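Local coordinates for sensor protein KdpD (Escherichia coli, PDB 4Y2F) that probably senses potassium availability and, as a histidine kinase, probably autophosphorylates on a histidine and passes the phosphoryl group to a response regulator, at residues Arg36-Leu41 against Thr52-Met57; Gly46-Leu51 against Ile64-Phe69; Tyr87-Leu92 against Leu101-Pro106. All blocks are in the same frame, centred on the assembly; numbering follows the deposited sequence.

Contact 1 of 3, residues Arg36-Leu41 against Thr52-Met57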
ATOM      1  N   ARG A  36       9.745   3.087 -19.303  1.00 12.99           N
ATOM      2  CA  ARG A  36       9.970   1.654 -19.367  1.00 12.25           C
ATOM      3  C   ARG A  36      10.462   1.199 -18.002  1.00 12.58           C
ATOM      4  O   ARG A  36      11.127   1.951 -17.281  1.00 15.07           O
ATOM      5  CB  ARG A  36      11.011   1.329 -20.440  1.00 13.88           C
ATOM      6  CG  ARG A  36      10.632   1.834 -21.847  1.00 16.90           C
ATOM      7  CD  ARG A  36       9.376   1.158 -22.412  1.00 21.56           C
ATOM      8  NE  ARG A  36       8.819   1.847 -23.599  1.00 26.10           N
ATOM      9  CZ  ARG A  36       9.170   1.613 -24.870  1.00 27.17           C
ATOM     10  NH1 ARG A  36      10.102   0.699 -25.133  1.00 30.75           N
ATOM     11  NH2 ARG A  36       8.585   2.282 -25.889  1.00 24.18           N
ATOM     12  N   SER A  37      10.106  -0.015 -17.615  1.00 13.79           N
ATOM     13  CA  SER A  37      10.535  -0.454 -16.298  1.00 14.68           C
ATOM     14  C   SER A  37      10.771  -1.948 -16.300  1.00 14.68           C
ATOM     15  O   SER A  37      10.222  -2.692 -17.119  1.00 17.65           O
ATOM     16  CB  SER A  37       9.572  -0.057 -15.184  1.00 18.35           C
ATOM     17  OG  SER A  37       8.325  -0.666 -15.376  1.00 20.48           O
ATOM     18  N   GLN A  38      11.592  -2.378 -15.344  1.00 14.20           N
ATOM     19  CA  GLN A  38      11.877  -3.789 -15.145  1.00 13.51           C
ATOM     20  C   GLN A  38      11.952  -4.052 -13.649  1.00 14.82           C
ATOM     21  O   GLN A  38      12.736  -3.407 -12.939  1.00 14.48           O
ATOM     22  CB  GLN A  38      13.240  -4.110 -15.747  1.00 16.37           C
ATOM     23  CG  GLN A  38      13.704  -5.513 -15.446  1.00 21.80           C
ATOM     24  CD  GLN A  38      12.995  -6.523 -16.302  1.00 31.06           C
ATOM     25  OE1 GLN A  38      13.117  -6.496 -17.521  1.00 38.36           O
ATOM     26  NE2 GLN A  38      12.238  -7.419 -15.672  1.00 36.63           N
ATOM     27  N   VAL A  39      11.138  -4.988 -13.180  1.00 16.07           N
ATOM     28  CA  VAL A  39      11.215  -5.486 -11.815  1.00 14.33           C
ATOM     29  C   VAL A  39      12.244  -6.609 -11.762  1.00 15.37           C
ATOM     30  O   VAL A  39      12.269  -7.493 -12.634  1.00 17.02           O
ATOM     31  CB  VAL A  39       9.829  -5.953 -11.333  1.00 15.18           C
ATOM     32  CG1 VAL A  39       9.933  -6.756 -10.037  1.00 17.90           C
ATOM     33  CG2 VAL A  39       8.908  -4.742 -11.137  1.00 17.01           C
ATOM     34  N   LEU A  40      13.105  -6.549 -10.746  1.00 15.59           N
ATOM     35  CA  LEU A  40      14.142  -7.543 -10.490  1.00 16.29           C
ATOM     36  C   LEU A  40      13.870  -8.189  -9.138  1.00 17.09           C
ATOM     37  O   LEU A  40      13.639  -7.489  -8.147  1.00 17.27           O
ATOM     38  CB  LEU A  40      15.511  -6.856 -10.451  1.00 18.62           C
ATOM     39  CG  LEU A  40      15.879  -6.062 -11.710  1.00 19.46           C
ATOM     40  CD1 LEU A  40      17.226  -5.351 -11.539  1.00 23.07           C
ATOM     41  CD2 LEU A  40      15.908  -6.982 -12.905  1.00 20.91           C
ATOM     42  N   LEU A  41      13.928  -9.522  -9.091  1.00 18.60           N
ATOM     43  CA  LEU A  41      13.607 -10.274  -7.887  1.00 20.90           C
ATOM     44  C   LEU A  41      14.783 -11.161  -7.496  1.00 24.27           C
ATOM     45  O   LEU A  41      15.487 -11.679  -8.372  1.00 25.36           O
ATOM     46  CB  LEU A  41      12.364 -11.149  -8.108  1.00 23.30           C
ATOM     47  CG  LEU A  41      11.110 -10.349  -8.472  1.00 25.14           C
ATOM     48  CD1 LEU A  41       9.945 -11.272  -8.731  1.00 34.48           C
ATOM     49  CD2 LEU A  41      10.763  -9.338  -7.378  1.00 25.08           C
ATOM     50  N   THR A  52      19.329  -9.693 -17.651  1.00 78.72           N
ATOM     51  CA  THR A  52      19.281  -9.232 -19.033  1.00 78.08           C
ATOM     52  C   THR A  52      18.173  -8.195 -19.167  1.00 73.64           C
ATOM     53  O   THR A  52      17.005  -8.491 -18.894  1.00 74.66           O
ATOM     54  CB  THR A  52      19.020 -10.406 -19.979  1.00 81.46           C
ATOM     55  OG1 THR A  52      17.758 -11.009 -19.660  1.00 86.79           O
ATOM     56  CG2 THR A  52      20.117 -11.454 -19.847  1.00 77.27           C
ATOM     57  N   HIS A  53      18.542  -6.989 -19.596  1.00 66.58           N
ATOM     58  CA  HIS A  53      17.580  -5.910 -19.747  1.00 53.77           C
ATOM     59  C   HIS A  53      16.692  -6.162 -20.965  1.00 49.21           C
ATOM     60  O   HIS A  53      17.097  -6.839 -21.914  1.00 41.68           O
ATOM     61  CB  HIS A  53      18.320  -4.595 -19.963  1.00 51.53           C
ATOM     62  CG  HIS A  53      19.003  -4.512 -21.291  1.00 59.17           C
ATOM     63  ND1 HIS A  53      20.156  -5.211 -21.578  1.00 60.32           N
ATOM     64  CD2 HIS A  53      18.685  -3.831 -22.417  1.00 58.94           C
ATOM     65  CE1 HIS A  53      20.526  -4.954 -22.819  1.00 61.81           C
ATOM     66  NE2 HIS A  53      19.650  -4.119 -23.352  1.00 61.97           N
ATOM     67  N   PRO A  54      15.483  -5.615 -20.973  1.00 47.22           N
ATOM     68  CA  PRO A  54      14.605  -5.799 -22.130  1.00 49.20           C
ATOM     69  C   PRO A  54      14.885  -4.771 -23.219  1.00 46.40           C
ATOM     70  O   PRO A  54      15.443  -3.695 -22.978  1.00 30.68           O
ATOM     71  CB  PRO A  54      13.206  -5.602 -21.535  1.00 50.61           C
ATOM     72  CG  PRO A  54      13.421  -4.643 -20.412  1.00 50.04           C
ATOM     73  CD  PRO A  54      14.813  -4.890 -19.876  1.00 45.60           C
ATOM     74  N   GLN A  55      14.503  -5.138 -24.444  1.00 50.36           N
ATOM     75  CA  GLN A  55      14.604  -4.216 -25.567  1.00 53.12           C
ATOM     76  C   GLN A  55      13.888  -2.917 -25.229  1.00 46.99           C
ATOM     77  O   GLN A  55      12.793  -2.921 -24.660  1.00 54.28           O
ATOM     78  CB  GLN A  55      13.980  -4.847 -26.818  1.00 62.99           C
ATOM     79  CG  GLN A  55      13.459  -3.853 -27.857  1.00 72.42           C
ATOM     80  CD  GLN A  55      14.565  -3.172 -28.645  1.00 77.30           C
ATOM     81  OE1 GLN A  55      15.667  -3.706 -28.786  1.00 79.04           O
ATOM     82  NE2 GLN A  55      14.272  -1.983 -29.165  1.00 73.14           N
ATOM     83  N   GLY A  56      14.528  -1.799 -25.554  1.00 36.25           N
ATOM     84  CA  GLY A  56      13.986  -0.494 -25.268  1.00 26.52           C
ATOM     85  C   GLY A  56      14.525   0.161 -24.009  1.00 22.75           C
ATOM     86  O   GLY A  56      14.383   1.376 -23.862  1.00 23.27           O
ATOM     87  N   MET A  57      15.116  -0.605 -23.092  1.00 21.97           N
ATOM     88  CA  MET A  57      15.771  -0.033 -21.923  1.00 21.14           C
ATOM     89  C   MET A  57      17.284   0.027 -22.103  1.00 21.42           C
ATOM     90  O   MET A  57      17.898  -0.873 -22.679  1.00 23.17           O
ATOM     91  CB  MET A  57      15.460  -0.820 -20.647  1.00 20.45           C
ATOM     92  CG  MET A  57      14.037  -0.590 -20.178  1.00 20.78           C
ATOM     93  SD  MET A  57      13.638  -1.443 -18.644  1.00 21.04           S
ATOM     94  CE  MET A  57      14.228  -0.267 -17.422  1.00 21.13           C
TER
HETATM   95  O   HOH W   1      11.597  -1.172 -23.399  1.00 29.92           O

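Contact 2 of 3, residues Gly46-Leu51 against Ile64-Phe69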
ATOM      1  N   GLY A  46      19.806 -14.785  -3.203  1.00 39.44           N
ATOM      2  CA  GLY A  46      19.718 -13.351  -3.033  1.00 36.68           C
ATOM      3  C   GLY A  46      20.239 -12.538  -4.196  1.00 39.94           C
ATOM      4  O   GLY A  46      20.384 -11.319  -4.059  1.00 38.82           O
ATOM      5  N   LYS A  47      20.533 -13.168  -5.332  1.00 38.23           N
ATOM      6  CA  LYS A  47      21.001 -12.457  -6.516  1.00 35.74           C
ATOM      7  C   LYS A  47      19.830 -12.138  -7.438  1.00 37.22           C
ATOM      8  O   LYS A  47      18.964 -12.983  -7.681  1.00 31.92           O
ATOM      9  CB  LYS A  47      22.050 -13.278  -7.267  1.00 43.37           C
ATOM     10  CG  LYS A  47      23.351 -13.482  -6.504  1.00 50.20           C
ATOM     11  CD  LYS A  47      24.021 -12.160  -6.160  1.00 51.77           C
ATOM     12  CE  LYS A  47      25.190 -12.382  -5.221  1.00 62.49           C
ATOM     13  NZ  LYS A  47      24.772 -13.169  -4.025  1.00 66.68           N
ATOM     14  N   LEU A  48      19.820 -10.916  -7.960  1.00 30.40           N
ATOM     15  CA  LEU A  48      18.661 -10.397  -8.676  1.00 27.69           C
ATOM     16  C   LEU A  48      18.528 -11.023 -10.057  1.00 35.10           C
ATOM     17  O   LEU A  48      19.522 -11.257 -10.750  1.00 34.20           O
ATOM     18  CB  LEU A  48      18.785  -8.885  -8.823  1.00 25.51           C
ATOM     19  CG  LEU A  48      18.678  -8.117  -7.511  1.00 24.17           C
ATOM     20  CD1 LEU A  48      19.019  -6.670  -7.777  1.00 24.06           C
ATOM     21  CD2 LEU A  48      17.263  -8.233  -6.932  1.00 23.54           C
ATOM     22  N   GLN A  49      17.286 -11.269 -10.463  1.00 26.93           N
ATOM     23  CA  GLN A  49      16.989 -11.789 -11.786  1.00 31.78           C
ATOM     24  C   GLN A  49      15.779 -11.059 -12.348  1.00 31.61           C
ATOM     25  O   GLN A  49      14.861 -10.704 -11.600  1.00 28.09           O
ATOM     26  CB  GLN A  49      16.706 -13.299 -11.749  1.00 30.76           C
ATOM     27  CG  GLN A  49      17.755 -14.125 -11.018  1.00 40.31           C
ATOM     28  CD  GLN A  49      19.082 -14.221 -11.761  1.00 44.58           C
ATOM     29  OE1 GLN A  49      19.203 -13.790 -12.910  1.00 43.08           O
ATOM     30  NE2 GLN A  49      20.087 -14.792 -11.103  1.00 49.06           N
ATOM     31  N   PRO A  50      15.743 -10.826 -13.667  1.00 32.81           N
ATOM     32  CA  PRO A  50      16.765 -11.242 -14.640  1.00 39.54           C
ATOM     33  C   PRO A  50      18.043 -10.387 -14.641  1.00 58.92           C
ATOM     34  O   PRO A  50      18.061  -9.285 -14.089  1.00 56.84           O
ATOM     35  CB  PRO A  50      16.036 -11.115 -15.984  1.00 37.22           C
ATOM     36  CG  PRO A  50      14.979 -10.098 -15.754  1.00 37.47           C
ATOM     37  CD  PRO A  50      14.555 -10.240 -14.318  1.00 30.52           C
ATOM     38  N   LEU A  51      19.109 -10.922 -15.242  1.00 73.64           N
ATOM     39  CA  LEU A  51      20.346 -10.188 -15.480  1.00 75.10           C
ATOM     40  C   LEU A  51      20.404  -9.576 -16.873  1.00 78.98           C
ATOM     41  O   LEU A  51      21.432  -8.996 -17.240  1.00 78.53           O
ATOM     42  CB  LEU A  51      21.560 -11.104 -15.277  1.00 75.72           C
ATOM     43  CG  LEU A  51      22.070 -11.335 -13.850  1.00 76.70           C
ATOM     44  CD1 LEU A  51      22.872 -12.625 -13.768  1.00 78.88           C
ATOM     45  CD2 LEU A  51      22.914 -10.158 -13.385  1.00 73.92           C
ATOM     46  N   ILE A  64      25.519  -2.446  -9.195  1.00 21.88           N
ATOM     47  CA  ILE A  64      24.894  -1.344  -8.475  1.00 19.54           C
ATOM     48  C   ILE A  64      23.441  -1.677  -8.147  1.00 18.44           C
ATOM     49  O   ILE A  64      22.950  -1.364  -7.052  1.00 19.54           O
ATOM     50  CB  ILE A  64      25.052  -0.021  -9.249  1.00 19.75           C
ATOM     51  CG1 ILE A  64      26.541   0.273  -9.480  1.00 26.84           C
ATOM     52  CG2 ILE A  64      24.366   1.120  -8.516  1.00 23.17           C
ATOM     53  CD1 ILE A  64      27.324   0.463  -8.197  1.00 32.21           C
ATOM     54  N   ALA A  65      22.747  -2.356  -9.069  1.00 17.49           N
ATOM     55  CA  ALA A  65      21.419  -2.873  -8.749  1.00 16.09           C
ATOM     56  C   ALA A  65      21.479  -3.808  -7.547  1.00 15.32           C
ATOM     57  O   ALA A  65      20.683  -3.683  -6.605  1.00 17.96           O
ATOM     58  CB  ALA A  65      20.833  -3.580  -9.969  1.00 16.64           C
ATOM     59  N   GLN A  66      22.437  -4.742  -7.546  1.00 19.35           N
ATOM     60  CA  GLN A  66      22.590  -5.619  -6.391  1.00 20.49           C
ATOM     61  C   GLN A  66      22.869  -4.816  -5.121  1.00 20.11           C
ATOM     62  O   GLN A  66      22.342  -5.142  -4.048  1.00 24.65           O
ATOM     63  CB  GLN A  66      23.693  -6.653  -6.645  1.00 21.72           C
ATOM     64  CG  GLN A  66      23.730  -7.798  -5.629  1.00 24.42           C
ATOM     65  CD  GLN A  66      22.526  -8.722  -5.724  1.00 28.11           C
ATOM     66  OE1 GLN A  66      22.161  -9.184  -6.809  1.00 26.32           O
ATOM     67  NE2 GLN A  66      21.900  -8.997  -4.579  1.00 28.51           N
ATOM     68  N   TRP A  67      23.699  -3.768  -5.221  1.00 19.29           N
ATOM     69  CA  TRP A  67      23.983  -2.902  -4.073  1.00 22.50           C
ATOM     70  C   TRP A  67      22.708  -2.263  -3.534  1.00 19.30           C
ATOM     71  O   TRP A  67      22.483  -2.218  -2.316  1.00 21.99           O
ATOM     72  CB  TRP A  67      24.979  -1.811  -4.478  1.00 24.67           C
ATOM     73  CG  TRP A  67      25.241  -0.763  -3.395  1.00 26.74           C
ATOM     74  CD1 TRP A  67      26.213  -0.802  -2.434  1.00 32.65           C
ATOM     75  CD2 TRP A  67      24.536   0.472  -3.193  1.00 22.91           C
ATOM     76  NE1 TRP A  67      26.152   0.323  -1.646  1.00 32.30           N
ATOM     77  CE2 TRP A  67      25.124   1.117  -2.084  1.00 30.45           C
ATOM     78  CE3 TRP A  67      23.450   1.086  -3.829  1.00 21.98           C
ATOM     79  CZ2 TRP A  67      24.669   2.345  -1.602  1.00 27.51           C
ATOM     80  CZ3 TRP A  67      23.000   2.310  -3.346  1.00 24.93           C
ATOM     81  CH2 TRP A  67      23.613   2.927  -2.251  1.00 27.70           C
ATOM     82  N   SER A  68      21.866  -1.745  -4.434  1.00 17.74           N
ATOM     83  CA  SER A  68      20.614  -1.124  -4.025  1.00 17.32           C
ATOM     84  C   SER A  68      19.722  -2.119  -3.289  1.00 18.82           C
ATOM     85  O   SER A  68      19.112  -1.778  -2.262  1.00 18.56           O
ATOM     86  CB  SER A  68      19.925  -0.576  -5.277  1.00 17.18           C
ATOM     87  OG  SER A  68      18.626  -0.067  -5.009  1.00 23.55           O
ATOM     88  N   PHE A  69      19.622  -3.346  -3.809  1.00 16.81           N
ATOM     89  CA  PHE A  69      18.812  -4.377  -3.166  1.00 19.69           C
ATOM     90  C   PHE A  69      19.394  -4.775  -1.816  1.00 21.76           C
ATOM     91  O   PHE A  69      18.664  -4.931  -0.829  1.00 24.07           O
ATOM     92  CB  PHE A  69      18.714  -5.600  -4.081  1.00 21.73           C
ATOM     93  CG  PHE A  69      18.046  -6.787  -3.438  1.00 20.40           C
ATOM     94  CD1 PHE A  69      16.667  -6.842  -3.331  1.00 21.36           C
ATOM     95  CD2 PHE A  69      18.796  -7.839  -2.929  1.00 24.67           C
ATOM     96  CE1 PHE A  69      16.046  -7.920  -2.737  1.00 23.38           C
ATOM     97  CE2 PHE A  69      18.183  -8.929  -2.331  1.00 25.75           C
ATOM     98  CZ  PHE A  69      16.806  -8.970  -2.228  1.00 25.40           C
TER

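Contact 3 of 3, residues Tyr87-Leu92 against Leu101-Pro106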
ATOM      1  N   TYR A  87      18.100   6.713 -15.576  1.00 12.28           N
ATOM      2  CA  TYR A  87      17.100   5.839 -14.973  1.00 10.97           C
ATOM      3  C   TYR A  87      17.251   5.896 -13.460  1.00 10.72           C
ATOM      4  O   TYR A  87      18.262   6.366 -12.922  1.00 11.50           O
ATOM      5  CB  TYR A  87      17.258   4.389 -15.455  1.00 13.25           C
ATOM      6  CG  TYR A  87      18.651   3.816 -15.251  1.00 14.04           C
ATOM      7  CD1 TYR A  87      19.038   3.285 -14.036  1.00 16.49           C
ATOM      8  CD2 TYR A  87      19.591   3.846 -16.283  1.00 19.06           C
ATOM      9  CE1 TYR A  87      20.310   2.774 -13.836  1.00 18.58           C
ATOM     10  CE2 TYR A  87      20.858   3.324 -16.099  1.00 17.01           C
ATOM     11  CZ  TYR A  87      21.224   2.809 -14.867  1.00 18.15           C
ATOM     12  OH  TYR A  87      22.506   2.288 -14.654  1.00 21.39           O
ATOM     13  N   GLN A  88      16.224   5.422 -12.764  1.00 11.88           N
ATOM     14  CA  GLN A  88      16.284   5.235 -11.321  1.00 10.96           C
ATOM     15  C   GLN A  88      16.315   3.749 -10.989  1.00 10.61           C
ATOM     16  O   GLN A  88      15.708   2.930 -11.679  1.00 12.68           O
ATOM     17  CB  GLN A  88      15.060   5.842 -10.644  1.00 12.04           C
ATOM     18  CG  GLN A  88      14.889   7.317 -10.926  1.00 13.07           C
ATOM     19  CD  GLN A  88      13.812   7.904 -10.063  1.00 14.05           C
ATOM     20  OE1 GLN A  88      12.644   7.810 -10.391  1.00 15.49           O
ATOM     21  NE2 GLN A  88      14.197   8.488  -8.936  1.00 18.56           N
ATOM     22  N   ILE A  89      17.027   3.410  -9.909  1.00 12.52           N
ATOM     23  CA  ILE A  89      17.034   2.062  -9.353  1.00 12.80           C
ATOM     24  C   ILE A  89      16.389   2.183  -7.976  1.00 12.74           C
ATOM     25  O   ILE A  89      16.945   2.831  -7.076  1.00 13.22           O
ATOM     26  CB  ILE A  89      18.454   1.502  -9.241  1.00 16.69           C
ATOM     27  CG1 ILE A  89      19.064   1.341 -10.633  1.00 18.34           C
ATOM     28  CG2 ILE A  89      18.420   0.160  -8.542  1.00 21.88           C
ATOM     29  CD1 ILE A  89      20.496   0.803 -10.576  1.00 25.92           C
ATOM     30  N   LEU A  90      15.212   1.569  -7.803  1.00 13.03           N
ATOM     31  CA  LEU A  90      14.390   1.797  -6.609  1.00 13.57           C
ATOM     32  C   LEU A  90      14.137   0.498  -5.857  1.00 12.54           C
ATOM     33  O   LEU A  90      13.598  -0.464  -6.438  1.00 15.00           O
ATOM     34  CB  LEU A  90      13.059   2.456  -6.987  1.00 14.68           C
ATOM     35  CG  LEU A  90      13.243   3.797  -7.695  1.00 14.76           C
ATOM     36  CD1 LEU A  90      11.894   4.289  -8.169  1.00 19.62           C
ATOM     37  CD2 LEU A  90      13.894   4.825  -6.783  1.00 17.87           C
ATOM     38  N   PRO A  91      14.473   0.420  -4.580  1.00 14.13           N
ATOM     39  CA  PRO A  91      14.121  -0.782  -3.815  1.00 14.05           C
ATOM     40  C   PRO A  91      12.623  -0.885  -3.578  1.00 19.51           C
ATOM     41  O   PRO A  91      11.930   0.108  -3.338  1.00 18.61           O
ATOM     42  CB  PRO A  91      14.883  -0.600  -2.501  1.00 18.57           C
ATOM     43  CG  PRO A  91      15.085   0.875  -2.378  1.00 22.68           C
ATOM     44  CD  PRO A  91      15.251   1.388  -3.792  1.00 17.46           C
ATOM     45  N   LEU A  92      12.119  -2.113  -3.684  1.00 15.37           N
ATOM     46  CA  LEU A  92      10.726  -2.416  -3.354  1.00 13.49           C
ATOM     47  C   LEU A  92      10.705  -2.864  -1.900  1.00 15.42           C
ATOM     48  O   LEU A  92      10.918  -4.042  -1.595  1.00 18.56           O
ATOM     49  CB  LEU A  92      10.198  -3.502  -4.280  1.00 16.24           C
ATOM     50  CG  LEU A  92      10.365  -3.128  -5.752  1.00 14.77           C
ATOM     51  CD1 LEU A  92      10.026  -4.302  -6.656  1.00 15.74           C
ATOM     52  CD2 LEU A  92       9.505  -1.909  -6.111  1.00 15.97           C
ATOM     53  N   LEU A 101      13.603  -5.011  -6.705  1.00 14.83           N
ATOM     54  CA  LEU A 101      13.929  -3.676  -7.184  1.00 14.36           C
ATOM     55  C   LEU A 101      13.090  -3.400  -8.415  1.00 15.88           C
ATOM     56  O   LEU A 101      12.629  -4.320  -9.099  1.00 16.96           O
ATOM     57  CB  LEU A 101      15.368  -3.574  -7.686  1.00 19.84           C
ATOM     58  CG  LEU A 101      16.556  -3.795  -6.777  1.00 25.24           C
ATOM     59  CD1 LEU A 101      17.762  -3.544  -7.647  1.00 23.69           C
ATOM     60  CD2 LEU A 101      16.534  -2.825  -5.616  1.00 21.99           C
ATOM     61  N   VAL A 102      12.890  -2.116  -8.702  1.00 13.48           N
ATOM     62  CA  VAL A 102      12.393  -1.726 -10.014  1.00 14.88           C
ATOM     63  C   VAL A 102      13.367  -0.715 -10.611  1.00 14.30           C
ATOM     64  O   VAL A 102      13.815   0.219  -9.926  1.00 15.04           O
ATOM     65  CB  VAL A 102      10.932  -1.233  -9.974  1.00 12.11           C
ATOM     66  CG1 VAL A 102      10.789   0.026  -9.117  1.00 15.40           C
ATOM     67  CG2 VAL A 102      10.380  -1.030 -11.390  1.00 14.26           C
ATOM     68  N   VAL A 103      13.747  -0.947 -11.856  1.00 13.04           N
ATOM     69  CA  VAL A 103      14.520   0.014 -12.637  1.00 12.29           C
ATOM     70  C   VAL A 103      13.510   0.759 -13.503  1.00 12.79           C
ATOM     71  O   VAL A 103      12.712   0.128 -14.212  1.00 13.65           O
ATOM     72  CB  VAL A 103      15.575  -0.689 -13.503  1.00 13.86           C
ATOM     73  CG1 VAL A 103      16.389   0.357 -14.271  1.00 16.22           C
ATOM     74  CG2 VAL A 103      16.500  -1.541 -12.633  1.00 17.39           C
ATOM     75  N   VAL A 104      13.509   2.089 -13.411  1.00 12.25           N
ATOM     76  CA  VAL A 104      12.544   2.936 -14.118  1.00 11.06           C
ATOM     77  C   VAL A 104      13.312   3.880 -15.038  1.00 10.58           C
ATOM     78  O   VAL A 104      14.081   4.721 -14.551  1.00 10.90           O
ATOM     79  CB  VAL A 104      11.671   3.737 -13.139  1.00 10.68           C
ATOM     80  CG1 VAL A 104      10.656   4.557 -13.895  1.00 12.84           C
ATOM     81  CG2 VAL A 104      10.971   2.800 -12.144  1.00 14.70           C
ATOM     82  N   GLU A 105      13.066   3.770 -16.342  1.00 11.28           N
ATOM     83  CA  GLU A 105      13.712   4.629 -17.335  1.00  9.76           C
ATOM     84  C   GLU A 105      12.644   5.448 -18.050  1.00 10.42           C
ATOM     85  O   GLU A 105      11.945   4.917 -18.922  1.00 11.42           O
ATOM     86  CB  GLU A 105      14.500   3.791 -18.338  1.00 12.84           C
ATOM     87  CG  GLU A 105      15.344   4.677 -19.231  1.00 12.62           C
ATOM     88  CD  GLU A 105      16.125   3.894 -20.260  1.00 15.72           C
ATOM     89  OE1 GLU A 105      16.142   2.643 -20.195  1.00 19.64           O
ATOM     90  OE2 GLU A 105      16.716   4.541 -21.157  1.00 18.18           O
ATOM     91  N   PRO A 106      12.487   6.728 -17.722  1.00 10.63           N
ATOM     92  CA  PRO A 106      11.393   7.513 -18.307  1.00 11.68           C
ATOM     93  C   PRO A 106      11.746   8.040 -19.686  1.00 12.61           C
ATOM     94  O   PRO A 106      12.911   8.256 -20.023  1.00 14.26           O
ATOM     95  CB  PRO A 106      11.274   8.682 -17.325  1.00 13.86           C
ATOM     96  CG  PRO A 106      12.677   8.905 -16.850  1.00 12.33           C
ATOM     97  CD  PRO A 106      13.275   7.512 -16.746  1.00 11.94           C
TER

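Contact 1 of 3, residues Arg36-Leu41 against Thr52-Met57
Strand 35-42 of the GAF-domain sheet meets the loop that leads from strand 48-49 to helix 62-71 at three places: Met57 along Arg36 and Ser37, Pro54 on Gln38, and Gly56 near the end of Arg36. No hydrogen bond joins the two segments directly, so the contact shows how a loop can be seated on a strand largely by packing. Met57 does most of this work. Its CG lies 3.6 Å from CB of Arg36. The chain runs extended as far as SD, and Met57 SD comes to 3.7 Å from Ser37 C. A bend at chi3 (85°) then brings CE of Met57 to 3.8 Å from the backbone O of Arg36, and Val103 and Glu105 of strand 97-106 also touch this side chain. Gln38 reaches the loop differently. Its amide is turned by chi2 (77°) so that OE1 rests 3.3 Å from CD of the Pro54 ring, while NE2 gives a nearly straight bond of 3.0 Å to the backbone O of Val39. Val39 O lies almost in the plane of the Gln38 amide, and this bond restrains the rotation of the group. Shortening Gln38 to an alanine is likely to remove the OE1 contact on the Pro54 ring and the side-chain donor to Val39 O. At the outer end the loop closes in a type II turn, in which Met57 N bonds to Pro54 O and Gly56 takes the third position with a positive phi. A water at the edge of the Arg36 guanidinium, 3.0 Å from NH1 and in its plane, probably bridges to the carbonyl O of Gln55, though that second contact is unusually short and so tentative. Packing by Met57 and Gln38 thus seats a loop, itself shaped by a type II turn, on the antiparallel sheet of a GAF domain.

Contact 2 of 3, residues Gly46-Leu51 against Ile64-Phe69
With its CG opposite the backbone N (chi1 -168°) and a bend at the next bond (chi2 68°), the Gln66 side chain turns its carboxamide from helix 62-71 onto the backbone of Gly46 and Leu48. The helix thereby grips the short edge strand 48-49 of the GAF-domain sheet and the turn that leads into it, an example of one amide reading both a donor and an acceptor of a peptide chain. NE2 of Gln66 gives its hydrogen to the carbonyl O of Gly46 at 2.8 Å, tilted from the plane of that carbonyl. OE1 of Gln66 takes the amide hydrogen of Leu48 N on a lone pair, in its own carbonyl plane, at 3.1 Å and 157°. Two bonds two residues apart hold the carboxamide against rotation, and NE2 has a further acceptor in Asp70 OD1. The Lys47 side chain crosses that of Gln66 at about a right angle, its CD 3.6 Å from Gln66 OE1.

Next to these bonds, Leu48 drives its branches toward the helix. CD1 of Leu48 lies 3.6 Å from the backbone O of Ala65 and also meets CB of both Ala65 and Phe69. Leu101 of strand 97-106 touches both Leu48 and Ala65. The other branch makes a CH-pi contact: CD2 of Leu48 sits over one face of the Phe69 ring, 4.1 Å from its centroid and displaced toward the rim beside CG and CD1.

Contact 3 of 3, residues Tyr87-Leu92 against Leu101-Pro106
Gln88 and Val104 exchange both of their backbone bonds, as do Leu90 and Val102 two residues further on. Gln88 N to Val104 O, Val104 N to Gln88 O, Leu90 N to Val102 O and Val102 N to Leu90 O are each 2.9 Å and close to straight. Between these hydrogen-bonded pairs lies the non-hydrogen-bonded pair Ile89 and Val103, and here the CA of Val103 adds a C-H...O contact of 3.3 Å to the carbonyl O of Gln88. Side chains pair on each side of the sheet. On the face of Ile89 and Pro91, Leu101 sends its two branches to separate neighbours: CD1 meets Ile89 CG2 at 3.9 Å, and CD2 comes to 3.6 Å from Pro91 CA. At the far end of this face the Tyr87 ring lies obliquely against CG1 of Val103. On the face of Leu90, CG1 of Val102 stands between the backbone N and carbonyl carbon (chi1 63°), which sets it 3.8 Å from CD2 of Leu92, the two side chains crossing at about a right angle.

The paired strands form the beta hairpin 88-94 and 97-106 at the middle of the antiparallel GAF sheet. Helix 62-71 lies over the face of Ile89 and Leu101, where Ser68 touches both. Helix 115-142 packs on the face of Gln88 and Leu90 through Leu121, and there NE2 of Gln88 donates to OE1 of Gln118. Beyond Tyr87, Glu105 directs OE2 to the hydroxyl of Thr58.

Followed from the N terminus, strand 35-42 opens contact 1, and residues 46-51 open contact 2 before residues 52-57 close the first loop. Helix 62-71 then closes the second, so these two contacts cross along the chain. Contact 3 follows in series; the chain between its segments is the far end of the hairpin, strand ends and turn together. In space all three share one sheet. Leu41 O probably bonds to Gln49 N, joining contact 1 to the edge strand of contact 2, while Leu40 N and Leu101 O, with Arg36 O and Glu105 N, join strand 35-42 to the hairpin. Phe69 also touches Pro42, tying helix 62-71 to strand 35-42.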